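Local structure of inositol polyphosphate multikinase alpha (Arabidopsis thaliana, 4FRF) at residues P83-V88 against G125-D130; Q190-K195 against S257-I262; N200-H205 against G245-N250; V214-S219 against D227-V232. The protein phosphorylates inositol phosphates with ATP, showing broad substrate specificity and converting inositol 1,4,5-trisphosphate to the pentakisphosphate. All blocks are in the same frame, centred on the assembly; numbering follows the deposited sequence.

Interaction 1. Residues P83-V88 against G125-D130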
# COMPACT_ATOMS: atom_id res chain seq x y z
N PRO A 83 -4.43 -29.01 -12.20
CA PRO A 83 -4.33 -27.60 -11.85
C PRO A 83 -2.96 -27.04 -12.13
O PRO A 83 -1.95 -27.66 -11.80
CB PRO A 83 -4.58 -27.61 -10.35
CG PRO A 83 -4.03 -28.94 -9.88
CD PRO A 83 -4.11 -29.89 -11.06
N SER A 84 -2.91 -25.86 -12.76
CA SER A 84 -1.74 -25.00 -12.70
C SER A 84 -1.86 -24.15 -11.45
O SER A 84 -2.95 -23.69 -11.13
CB SER A 84 -1.68 -24.08 -13.93
OG SER A 84 -1.55 -24.82 -15.13
N VAL A 85 -0.75 -23.96 -10.75
CA VAL A 85 -0.76 -23.22 -9.48
C VAL A 85 0.42 -22.22 -9.37
O VAL A 85 1.48 -22.45 -9.93
CB VAL A 85 -0.76 -24.21 -8.28
CG1 VAL A 85 0.43 -25.11 -8.34
CG2 VAL A 85 -0.76 -23.45 -6.97
N MET A 86 0.20 -21.10 -8.69
CA MET A 86 1.29 -20.11 -8.46
C MET A 86 1.23 -19.45 -7.08
O MET A 86 0.17 -19.03 -6.64
CB MET A 86 1.30 -19.02 -9.53
CG MET A 86 2.38 -17.95 -9.28
SD MET A 86 2.14 -16.43 -10.22
CE MET A 86 3.12 -16.79 -11.67
N ASP A 87 2.39 -19.31 -6.45
CA ASP A 87 2.43 -18.72 -5.13
C ASP A 87 3.30 -17.47 -5.05
O ASP A 87 4.52 -17.52 -5.26
CB ASP A 87 2.82 -19.75 -4.07
CG ASP A 87 4.31 -20.00 -4.03
OD1 ASP A 87 4.85 -20.60 -4.99
OD2 ASP A 87 4.94 -19.65 -3.01
N VAL A 88 2.65 -16.34 -4.71
CA VAL A 88 3.28 -15.04 -4.68
C VAL A 88 3.42 -14.50 -3.26
O VAL A 88 2.47 -14.51 -2.49
CB VAL A 88 2.46 -14.07 -5.47
CG1 VAL A 88 3.26 -12.82 -5.76
CG2 VAL A 88 1.99 -14.73 -6.74
N GLY A 125 7.05 -19.15 -6.96
CA GLY A 125 7.00 -20.38 -7.66
C GLY A 125 5.67 -20.53 -8.34
O GLY A 125 4.69 -19.88 -7.97
N PHE A 126 5.66 -21.36 -9.38
CA PHE A 126 4.46 -21.76 -10.05
C PHE A 126 4.71 -23.09 -10.68
O PHE A 126 5.85 -23.56 -10.70
CB PHE A 126 4.07 -20.73 -11.11
CG PHE A 126 5.07 -20.60 -12.24
CD1 PHE A 126 4.93 -21.33 -13.39
CD2 PHE A 126 6.09 -19.68 -12.17
CE1 PHE A 126 5.81 -21.18 -14.44
CE2 PHE A 126 6.98 -19.53 -13.22
CZ PHE A 126 6.84 -20.30 -14.35
N GLU A 127 3.63 -23.74 -11.12
CA GLU A 127 3.68 -24.98 -11.90
C GLU A 127 2.53 -24.96 -12.92
O GLU A 127 1.38 -24.70 -12.57
CB GLU A 127 3.56 -26.19 -10.99
CG GLU A 127 3.40 -27.52 -11.74
CD GLU A 127 3.08 -28.68 -10.81
OE1 GLU A 127 2.33 -28.44 -9.84
OE2 GLU A 127 3.57 -29.82 -11.07
N VAL A 128 2.85 -25.24 -14.17
CA VAL A 128 1.93 -24.97 -15.27
C VAL A 128 1.84 -26.14 -16.25
O VAL A 128 2.76 -26.95 -16.34
CB VAL A 128 2.34 -23.67 -15.98
CG1 VAL A 128 1.98 -23.70 -17.45
CG2 VAL A 128 1.69 -22.51 -15.30
N TYR A 129 0.72 -26.26 -16.96
CA TYR A 129 0.45 -27.46 -17.76
C TYR A 129 0.35 -27.19 -19.27
O TYR A 129 -0.73 -26.88 -19.79
CB TYR A 129 -0.81 -28.17 -17.23
CG TYR A 129 -1.27 -29.34 -18.07
CD1 TYR A 129 -0.52 -30.51 -18.15
CD2 TYR A 129 -2.47 -29.28 -18.77
CE1 TYR A 129 -0.94 -31.57 -18.93
CE2 TYR A 129 -2.90 -30.35 -19.54
CZ TYR A 129 -2.13 -31.48 -19.62
OH TYR A 129 -2.57 -32.54 -20.37
N ASP A 130 1.47 -27.31 -19.97
CA ASP A 130 1.51 -27.09 -21.43
C ASP A 130 0.57 -28.06 -22.16
O ASP A 130 0.80 -29.27 -22.18
CB ASP A 130 2.95 -27.26 -21.94
CG ASP A 130 3.10 -26.91 -23.42
OD1 ASP A 130 2.32 -27.43 -24.26
OD2 ASP A 130 4.05 -26.15 -23.74
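In Met86, chi1 of 178° carries CG away from its own nitrogen, and a bend further out in the flexible thioether lays CE 4.1 Å from Phe126 CB; Phe126 turns its CG between nitrogen and carbonyl carbon (chi1 64°), and its ring leads away from strand 83-88. The two residues form an antiparallel non-hydrogen-bonded pair, and this close pairing sets Met86 CB 3.6 Å from Phe126 CB. Next to it lies the hydrogen-bonded pair Val85 and Glu127. There, Val85 N donates to Glu127 O at 2.9 Å, and Glu127 N returns a bond to Val85 O at 2.8 Å. Asp87 N adds a bond of 2.8 Å to Gly125 O. On the sheet face bearing Val85, a methyl (CG1) rests 4.1 Å from Glu127 OE1. An alanine in place of Met86 would keep the CB contact but would probably lose the thioether lying along Phe126, opening a gap toward Thr155 and Leu156 of helix 149-158. Ser84 OG accepts only a weak bond from Tyr129 N, its stronger partner being Asn217. Asp87 is part of the PxxxDxKxG signature of inositol phosphate kinases. Backbone bonds thus fix the strand register, while the apolar face with Met86 and Phe126 turns to a helix and the face with Val85 and Glu127 also carries Asp87, whose charge is met by a salt bridge to Arg141.

Interaction 2. Residues Q190-K195 against S257-I262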
# COMPACT_ATOMS: atom_id res chain seq x y z
N GLN A 190 -11.77 -11.43 -7.53
CA GLN A 190 -11.39 -11.97 -6.24
C GLN A 190 -10.34 -11.08 -5.58
O GLN A 190 -10.50 -10.65 -4.44
CB GLN A 190 -10.93 -13.44 -6.36
CG GLN A 190 -12.05 -14.39 -6.73
CD GLN A 190 -11.57 -15.83 -7.01
OE1 GLN A 190 -10.71 -16.38 -6.30
NE2 GLN A 190 -12.19 -16.47 -8.01
N LEU A 191 -9.28 -10.75 -6.32
CA LEU A 191 -8.23 -9.91 -5.75
C LEU A 191 -8.79 -8.56 -5.29
O LEU A 191 -8.38 -8.02 -4.24
CB LEU A 191 -7.11 -9.69 -6.77
CG LEU A 191 -6.14 -10.86 -6.94
CD1 LEU A 191 -5.00 -10.48 -7.89
CD2 LEU A 191 -5.59 -11.29 -5.60
N LEU A 192 -9.76 -8.05 -6.04
CA LEU A 192 -10.41 -6.80 -5.71
C LEU A 192 -11.18 -6.85 -4.40
O LEU A 192 -11.02 -5.96 -3.55
CB LEU A 192 -11.33 -6.37 -6.84
CG LEU A 192 -10.57 -5.76 -8.01
CD1 LEU A 192 -11.50 -5.47 -9.16
CD2 LEU A 192 -9.73 -4.50 -7.63
N GLU A 193 -11.98 -7.90 -4.22
CA GLU A 193 -12.68 -8.10 -2.95
C GLU A 193 -11.73 -8.06 -1.76
O GLU A 193 -12.04 -7.43 -0.74
CB GLU A 193 -13.42 -9.42 -2.96
CG GLU A 193 -14.78 -9.33 -3.60
CD GLU A 193 -15.58 -10.57 -3.39
OE1 GLU A 193 -14.99 -11.60 -2.97
OE2 GLU A 193 -16.79 -10.53 -3.65
N LEU A 194 -10.60 -8.72 -1.88
CA LEU A 194 -9.59 -8.72 -0.83
C LEU A 194 -9.03 -7.31 -0.61
O LEU A 194 -8.74 -6.91 0.53
CB LEU A 194 -8.44 -9.65 -1.20
CG LEU A 194 -8.56 -11.12 -0.86
CD1 LEU A 194 -7.76 -11.93 -1.84
CD2 LEU A 194 -8.07 -11.37 0.55
N LYS A 195 -8.83 -6.57 -1.70
CA LYS A 195 -8.31 -5.22 -1.58
C LYS A 195 -9.24 -4.38 -0.73
O LYS A 195 -8.83 -3.83 0.30
CB LYS A 195 -8.13 -4.57 -2.94
CG LYS A 195 -7.79 -3.08 -2.87
CD LYS A 195 -7.81 -2.45 -4.23
CE LYS A 195 -8.23 -1.02 -4.15
NZ LYS A 195 -9.08 -0.63 -5.33
N SER A 257 -0.27 -3.20 -6.30
CA SER A 257 0.65 -3.40 -7.39
C SER A 257 0.27 -4.71 -8.13
O SER A 257 -0.03 -4.72 -9.34
CB SER A 257 2.07 -3.50 -6.85
OG SER A 257 3.03 -3.51 -7.88
N PHE A 258 0.19 -5.80 -7.39
CA PHE A 258 -0.21 -7.03 -8.00
C PHE A 258 -1.48 -6.82 -8.83
O PHE A 258 -1.52 -7.19 -9.99
CB PHE A 258 -0.40 -8.14 -6.98
CG PHE A 258 -0.35 -9.52 -7.58
CD1 PHE A 258 0.86 -10.18 -7.76
CD2 PHE A 258 -1.53 -10.17 -7.96
CE1 PHE A 258 0.90 -11.46 -8.30
CE2 PHE A 258 -1.49 -11.43 -8.51
CZ PHE A 258 -0.28 -12.08 -8.70
N ILE A 259 -2.50 -6.18 -8.26
CA ILE A 259 -3.77 -6.05 -8.99
C ILE A 259 -3.56 -5.32 -10.31
O ILE A 259 -4.24 -5.60 -11.31
CB ILE A 259 -4.87 -5.33 -8.17
CG1 ILE A 259 -5.38 -6.25 -7.06
CG2 ILE A 259 -6.06 -4.94 -9.06
CD1 ILE A 259 -6.76 -5.87 -6.55
N ASN A 260 -2.58 -4.43 -10.33
CA ASN A 260 -2.35 -3.62 -11.52
C ASN A 260 -1.69 -4.40 -12.64
O ASN A 260 -2.07 -4.24 -13.81
CB ASN A 260 -1.53 -2.37 -11.20
CG ASN A 260 -1.45 -1.42 -12.37
OD1 ASN A 260 -0.41 -1.33 -13.03
ND2 ASN A 260 -2.56 -0.75 -12.68
N PHE A 261 -0.71 -5.26 -12.29
CA PHE A 261 -0.04 -6.12 -13.27
C PHE A 261 -1.05 -6.98 -14.01
O PHE A 261 -1.03 -7.08 -15.24
CB PHE A 261 0.93 -7.04 -12.58
CG PHE A 261 2.28 -6.47 -12.39
CD1 PHE A 261 3.37 -7.00 -13.07
CD2 PHE A 261 2.51 -5.50 -11.43
CE1 PHE A 261 4.66 -6.54 -12.82
CE2 PHE A 261 3.80 -5.01 -11.19
CZ PHE A 261 4.87 -5.53 -11.88
N ILE A 262 -1.95 -7.57 -13.24
CA ILE A 262 -2.96 -8.42 -13.79
C ILE A 262 -3.98 -7.63 -14.59
O ILE A 262 -4.55 -8.13 -15.55
CB ILE A 262 -3.63 -9.23 -12.68
CG1 ILE A 262 -2.67 -10.31 -12.22
CG2 ILE A 262 -4.94 -9.84 -13.15
CD1 ILE A 262 -3.05 -10.97 -10.95
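Ile259 reaches from helix 257-262 into the surface of helix 190-195. From its CB, the branch CG2 approaches Leu192 CD2 at 4.0 Å, while CG1 runs on past Leu191 CB at 3.9 Å. The terminal CD1 sits among three residues: Leu192 CD2 is 3.4 Å away, the backbone oxygen Leu191 O 3.5 Å, and Lys195 CB 4.1 Å. A branched, wholly apolar side chain suits this place, since both of its arms find hydrocarbon. Replacement of Ile259 by an alanine would probably strip Leu192 CD2 of its partner and leave a gap between the helices. Leu191, which Ile259 already touches at CB, sends CD1 to the edge of the Phe258 ring, near its plane and 3.5 Å from Phe258 CD2, the side chains crossing at about a right angle. The helix segments run nearly antiparallel (157°) with axes 10.4 Å apart, too far for the backbones to meet; side chains fill the gap. Lys195 lends only its aliphatic base; its NZ makes a salt bridge with Glu199 of the second subunit. Behind the pair, Leu191 and Leu194 lie on Val232 of strand 231-235, and Phe258 packs on Leu156 of helix 149-158 and edge-to-face with Phe121 of strand 121-130.

Interaction 3. Residues N200-H205 against G245-N250; sequences NQTLYH and GVIDHN
The N-cap of helix 249-265 meets the turn that follows helix 187-200, with Asp248 lying against His205. Asp248 OD1 caps Phe251 N just inside the helix, and OD2 takes the N-H of Phe206, passing 3.4 Å from His205 C. One carboxylate thus serves both the helix start and the chain just past strand 204-205, a task for which aspartate has the right reach. His205 adds a second tie: NE2 donates to Val246 O, near the ring plane, at a separation too short to be taken at face value, and weakly to Ile247 O at 3.2 Å. A sulfate ion, probably from the crystallisation liquor, lies about 3 Å from the His205 side chain at the nearest atoms. Gln201 shapes the turn from within. OE1 accepts from Leu203 N and, at 3.0 Å, from Tyr204 N, while NE2 donates to Tyr204 O at 2.7 Å in a nearly straight bond (175°) within its amide plane, so the amide is held at both ends. Thr202 lies over the chain opposite, CB 3.5 Å from Val246 N and OG1 3.3 Å from Gly245 CA, where the positive phi favours glycine. Ile247 reaches CG2 to within 3.6 Å of Asn200 O. Asn260 of the second subunit packs on both Thr202 and Ile247. An aspartate whose side chain caps the first turn is the classic helix N-cap, Asp248 being also the central residue of an inverse gamma turn.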
# COMPACT_ATOMS: atom_id res chain seq x y z
N ASN A 200 -9.93 -1.53 4.96
CA ASN A 200 -10.49 -1.31 6.29
C ASN A 200 -9.94 -2.20 7.41
O ASN A 200 -9.55 -1.70 8.46
CB ASN A 200 -12.02 -1.39 6.24
CG ASN A 200 -12.61 -0.62 5.05
OD1 ASN A 200 -13.38 -1.16 4.27
ND2 ASN A 200 -12.27 0.67 4.94
N GLN A 201 -9.91 -3.52 7.21
CA GLN A 201 -9.65 -4.44 8.33
C GLN A 201 -8.38 -4.07 9.09
O GLN A 201 -7.32 -3.87 8.49
CB GLN A 201 -9.63 -5.92 7.88
CG GLN A 201 -8.30 -6.45 7.30
CD GLN A 201 -7.28 -6.85 8.37
OE1 GLN A 201 -7.62 -7.02 9.55
NE2 GLN A 201 -6.02 -6.97 7.97
N THR A 202 -8.49 -3.97 10.42
CA THR A 202 -7.32 -3.76 11.27
C THR A 202 -7.14 -4.88 12.28
O THR A 202 -6.49 -4.70 13.30
CB THR A 202 -7.38 -2.41 12.04
OG1 THR A 202 -8.37 -2.49 13.08
CG2 THR A 202 -7.72 -1.25 11.12
N LEU A 203 -7.69 -6.06 11.98
CA LEU A 203 -7.65 -7.18 12.92
C LEU A 203 -6.31 -7.89 12.89
O LEU A 203 -5.71 -8.17 13.94
CB LEU A 203 -8.78 -8.15 12.62
CG LEU A 203 -10.18 -7.54 12.54
CD1 LEU A 203 -11.16 -8.43 11.75
CD2 LEU A 203 -10.71 -7.25 13.94
N TYR A 204 -5.83 -8.20 11.70
CA TYR A 204 -4.58 -8.94 11.57
C TYR A 204 -3.61 -8.21 10.66
O TYR A 204 -4.02 -7.48 9.74
CB TYR A 204 -4.85 -10.36 11.04
CG TYR A 204 -5.88 -11.13 11.84
CD1 TYR A 204 -5.51 -11.86 12.96
CD2 TYR A 204 -7.22 -11.11 11.47
CE1 TYR A 204 -6.46 -12.55 13.70
CE2 TYR A 204 -8.17 -11.80 12.20
CZ TYR A 204 -7.78 -12.52 13.32
OH TYR A 204 -8.72 -13.20 14.06
N HIS A 205 -2.32 -8.34 10.99
CA HIS A 205 -1.24 -7.98 10.07
C HIS A 205 -0.62 -9.26 9.53
O HIS A 205 -0.02 -10.06 10.29
CB HIS A 205 -0.16 -7.18 10.79
CG HIS A 205 -0.55 -5.76 11.05
ND1 HIS A 205 0.11 -4.97 11.98
CD2 HIS A 205 -1.53 -4.99 10.52
CE1 HIS A 205 -0.45 -3.78 12.00
NE2 HIS A 205 -1.44 -3.76 11.12
N GLY A 245 -5.31 -2.05 15.36
CA GLY A 245 -6.07 -0.92 14.89
C GLY A 245 -5.33 -0.15 13.80
O GLY A 245 -5.57 1.03 13.59
N VAL A 246 -4.43 -0.84 13.12
CA VAL A 246 -3.68 -0.28 12.00
C VAL A 246 -3.82 -1.23 10.82
O VAL A 246 -3.52 -2.41 10.94
CB VAL A 246 -2.18 -0.16 12.36
CG1 VAL A 246 -1.39 0.43 11.20
CG2 VAL A 246 -1.99 0.67 13.60
N ILE A 247 -4.30 -0.74 9.68
CA ILE A 247 -4.49 -1.60 8.52
C ILE A 247 -3.18 -2.31 8.16
O ILE A 247 -2.11 -1.93 8.63
CB ILE A 247 -5.02 -0.85 7.28
CG1 ILE A 247 -3.96 0.08 6.69
CG2 ILE A 247 -6.37 -0.16 7.56
CD1 ILE A 247 -4.34 0.58 5.30
N ASP A 248 -3.28 -3.38 7.35
CA ASP A 248 -2.07 -4.04 6.85
C ASP A 248 -1.58 -3.35 5.58
O ASP A 248 -1.74 -3.87 4.47
CB ASP A 248 -2.32 -5.52 6.57
CG ASP A 248 -1.03 -6.30 6.45
OD1 ASP A 248 0.02 -5.65 6.29
OD2 ASP A 248 -1.05 -7.55 6.57
N HIS A 249 -1.02 -2.14 5.76
CA HIS A 249 -0.66 -1.27 4.62
C HIS A 249 0.41 -1.93 3.74
O HIS A 249 0.29 -1.98 2.50
CB HIS A 249 -0.22 0.12 5.11
CG HIS A 249 0.84 0.09 6.16
ND1 HIS A 249 2.18 -0.02 5.86
CD2 HIS A 249 0.78 0.25 7.50
CE1 HIS A 249 2.89 0.02 6.98
NE2 HIS A 249 2.06 0.20 7.99
N ASN A 250 1.38 -2.57 4.40
CA ASN A 250 2.38 -3.33 3.69
C ASN A 250 1.78 -4.34 2.70
O ASN A 250 2.08 -4.32 1.51
CB ASN A 250 3.28 -4.02 4.67
CG ASN A 250 4.06 -5.11 4.04
OD1 ASN A 250 4.99 -4.87 3.28
ND2 ASN A 250 3.70 -6.34 4.36

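Interaction 4. Residues V214-S219 against D227-V232; sequences VYENES and DARPQV
Strand 214-216 and the chain leading into strand 231-235 run antiparallel, their directions 165° apart. Val214 and Gln231 form a hydrogen-bonded pair: Val214 N donates to Gln231 O at 3.1 Å, and Gln231 N returns a bond to Val214 O at 2.9 Å. Further on, Glu216 N donates to Ala228 O at 2.7 Å, so three residues on one side face four on the other. The extra length is taken up at Arg229, whose phi and psi are both positive, and at Pro230, whose ring lacks an N-H to offer. The two segments belong to neighbouring antiparallel strands joined by a long loop, which places 231-235 at one edge of the five-stranded antiparallel sheet. Tyr215 holds CB 3.3 Å from Ala228 O and 4.3 Å from Pro230 CB. Its ring, set by chi1 of 70°, leads away from the other segment; CD1 comes only to 4.3 Å of Ala228 CB, an apolar touch, and OH is hydrogen-bonded to Phe159 O. Glu216 spends its carboxylate on backbone: OE1 accepts from Thr81 N, OE2 from Lys82 N. Arg229 NH2 lies 4.2 Å from Glu216 OE1, but that oxygen is well out of the guanidinium plane, so only the opposite charges would attract; NH2 is hydrogen-bonded instead to Glu79 O. On the face shared with Gln231, Val214 CG1 comes within 3.7 Å of Gln231 O, while Gln231 OE1 is hydrogen-bonded to Tyr80 OH.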
# COMPACT_ATOMS: atom_id res chain seq x y z
N VAL A 214 -4.81 -20.60 -8.35
CA VAL A 214 -4.92 -21.92 -8.96
C VAL A 214 -6.10 -21.98 -9.92
O VAL A 214 -7.02 -21.17 -9.82
CB VAL A 214 -5.04 -23.07 -7.90
CG1 VAL A 214 -6.12 -22.77 -6.89
CG2 VAL A 214 -5.34 -24.37 -8.58
N TYR A 215 -6.04 -22.91 -10.87
CA TYR A 215 -7.16 -23.11 -11.79
C TYR A 215 -7.16 -24.48 -12.50
O TYR A 215 -6.21 -25.26 -12.38
CB TYR A 215 -7.28 -21.95 -12.78
CG TYR A 215 -6.19 -21.85 -13.81
CD1 TYR A 215 -6.32 -22.48 -15.05
CD2 TYR A 215 -5.07 -21.03 -13.61
CE1 TYR A 215 -5.35 -22.35 -16.04
CE2 TYR A 215 -4.09 -20.90 -14.59
CZ TYR A 215 -4.24 -21.57 -15.80
OH TYR A 215 -3.29 -21.44 -16.78
N GLU A 216 -8.25 -24.76 -13.22
CA GLU A 216 -8.47 -26.08 -13.80
C GLU A 216 -8.09 -26.09 -15.27
O GLU A 216 -8.69 -25.40 -16.08
CB GLU A 216 -9.97 -26.45 -13.67
CG GLU A 216 -10.19 -27.99 -14.03
CD GLU A 216 -9.56 -28.88 -12.87
OE1 GLU A 216 -10.00 -28.88 -11.75
OE2 GLU A 216 -8.58 -29.54 -13.16
N ASN A 217 -7.18 -27.00 -15.64
CA ASN A 217 -6.85 -27.19 -17.05
C ASN A 217 -7.81 -28.11 -17.81
O ASN A 217 -8.04 -27.90 -19.00
CB ASN A 217 -5.40 -27.65 -17.21
CG ASN A 217 -4.41 -26.56 -16.82
OD1 ASN A 217 -4.09 -25.69 -17.63
ND2 ASN A 217 -3.93 -26.60 -15.58
N GLU A 218 -8.43 -29.05 -17.10
CA GLU A 218 -9.30 -30.05 -17.75
C GLU A 218 -10.14 -29.49 -18.92
O GLU A 218 -11.08 -28.69 -18.73
CB GLU A 218 -10.19 -30.77 -16.72
CG GLU A 218 -10.58 -32.19 -17.12
CD GLU A 218 -9.40 -33.19 -17.07
OE1 GLU A 218 -8.30 -32.79 -16.62
OE2 GLU A 218 -9.58 -34.37 -17.49
N SER A 219 -9.81 -29.95 -20.13
CA SER A 219 -10.26 -29.31 -21.37
C SER A 219 -10.12 -27.80 -21.27
O SER A 219 -11.11 -27.08 -21.38
CB SER A 219 -11.71 -29.69 -21.70
OG SER A 219 -11.80 -30.99 -22.30
N ASP A 227 -15.65 -24.85 -16.83
CA ASP A 227 -14.71 -23.70 -17.01
C ASP A 227 -13.43 -23.87 -16.16
O ASP A 227 -13.16 -24.95 -15.63
CB ASP A 227 -15.41 -22.36 -16.69
CG ASP A 227 -15.70 -22.18 -15.19
OD1 ASP A 227 -16.33 -23.09 -14.58
OD2 ASP A 227 -15.30 -21.12 -14.62
N ALA A 228 -12.65 -22.80 -16.03
CA ALA A 228 -11.33 -22.86 -15.40
C ALA A 228 -11.39 -22.81 -13.87
O ALA A 228 -10.39 -23.07 -13.20
CB ALA A 228 -10.43 -21.78 -15.93
N ARG A 229 -12.54 -22.42 -13.34
CA ARG A 229 -12.77 -22.42 -11.89
C ARG A 229 -11.58 -21.83 -11.09
O ARG A 229 -11.09 -22.46 -10.15
CB ARG A 229 -13.12 -23.84 -11.42
CG ARG A 229 -13.76 -23.90 -10.03
CD ARG A 229 -14.93 -24.89 -9.98
NE ARG A 229 -14.52 -26.28 -10.17
CZ ARG A 229 -13.82 -26.99 -9.28
NH1 ARG A 229 -13.38 -26.42 -8.15
NH2 ARG A 229 -13.52 -28.27 -9.53
N PRO A 230 -11.15 -20.61 -11.45
CA PRO A 230 -9.99 -19.95 -10.84
C PRO A 230 -10.23 -19.59 -9.39
O PRO A 230 -11.34 -19.21 -9.03
CB PRO A 230 -9.84 -18.68 -11.66
CG PRO A 230 -11.21 -18.39 -12.13
CD PRO A 230 -11.88 -19.70 -12.36
N GLN A 231 -9.20 -19.67 -8.56
CA GLN A 231 -9.37 -19.34 -7.15
C GLN A 231 -8.17 -18.73 -6.46
O GLN A 231 -7.03 -19.14 -6.67
CB GLN A 231 -9.89 -20.53 -6.37
CG GLN A 231 -11.34 -20.40 -6.04
CD GLN A 231 -11.96 -21.67 -5.54
OE1 GLN A 231 -11.28 -22.70 -5.39
NE2 GLN A 231 -13.26 -21.63 -5.30
N VAL A 232 -8.46 -17.79 -5.55
CA VAL A 232 -7.45 -17.09 -4.77
C VAL A 232 -7.50 -17.51 -3.31
O VAL A 232 -8.58 -17.77 -2.77
CB VAL A 232 -7.68 -15.56 -4.84
CG1 VAL A 232 -6.68 -14.84 -3.96
CG2 VAL A 232 -7.57 -15.07 -6.26

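In the fold
From the N terminus, interaction 1 comes first, closing a loop between two neighbouring strands, 83-90 and 121-130, before any other contact opens. The remaining three are concentric and none crosses another: interaction 2 spans from helix 187-200 to helix 249-265, interaction 3 lies within that span, and interaction 4, the tightest, lies within interaction 3. Interactions 1 and 4 meet in one sheet, where Ser84 OG reaches Asn217 ND2. Interaction 2 touches both, through Val88 on Phe258 and through Gln190, which bonds to Pro230 O and Val232 N. Interaction 3 stands apart from the sheet contacts but shares helix 249-265 with interaction 2, and both face the second subunit.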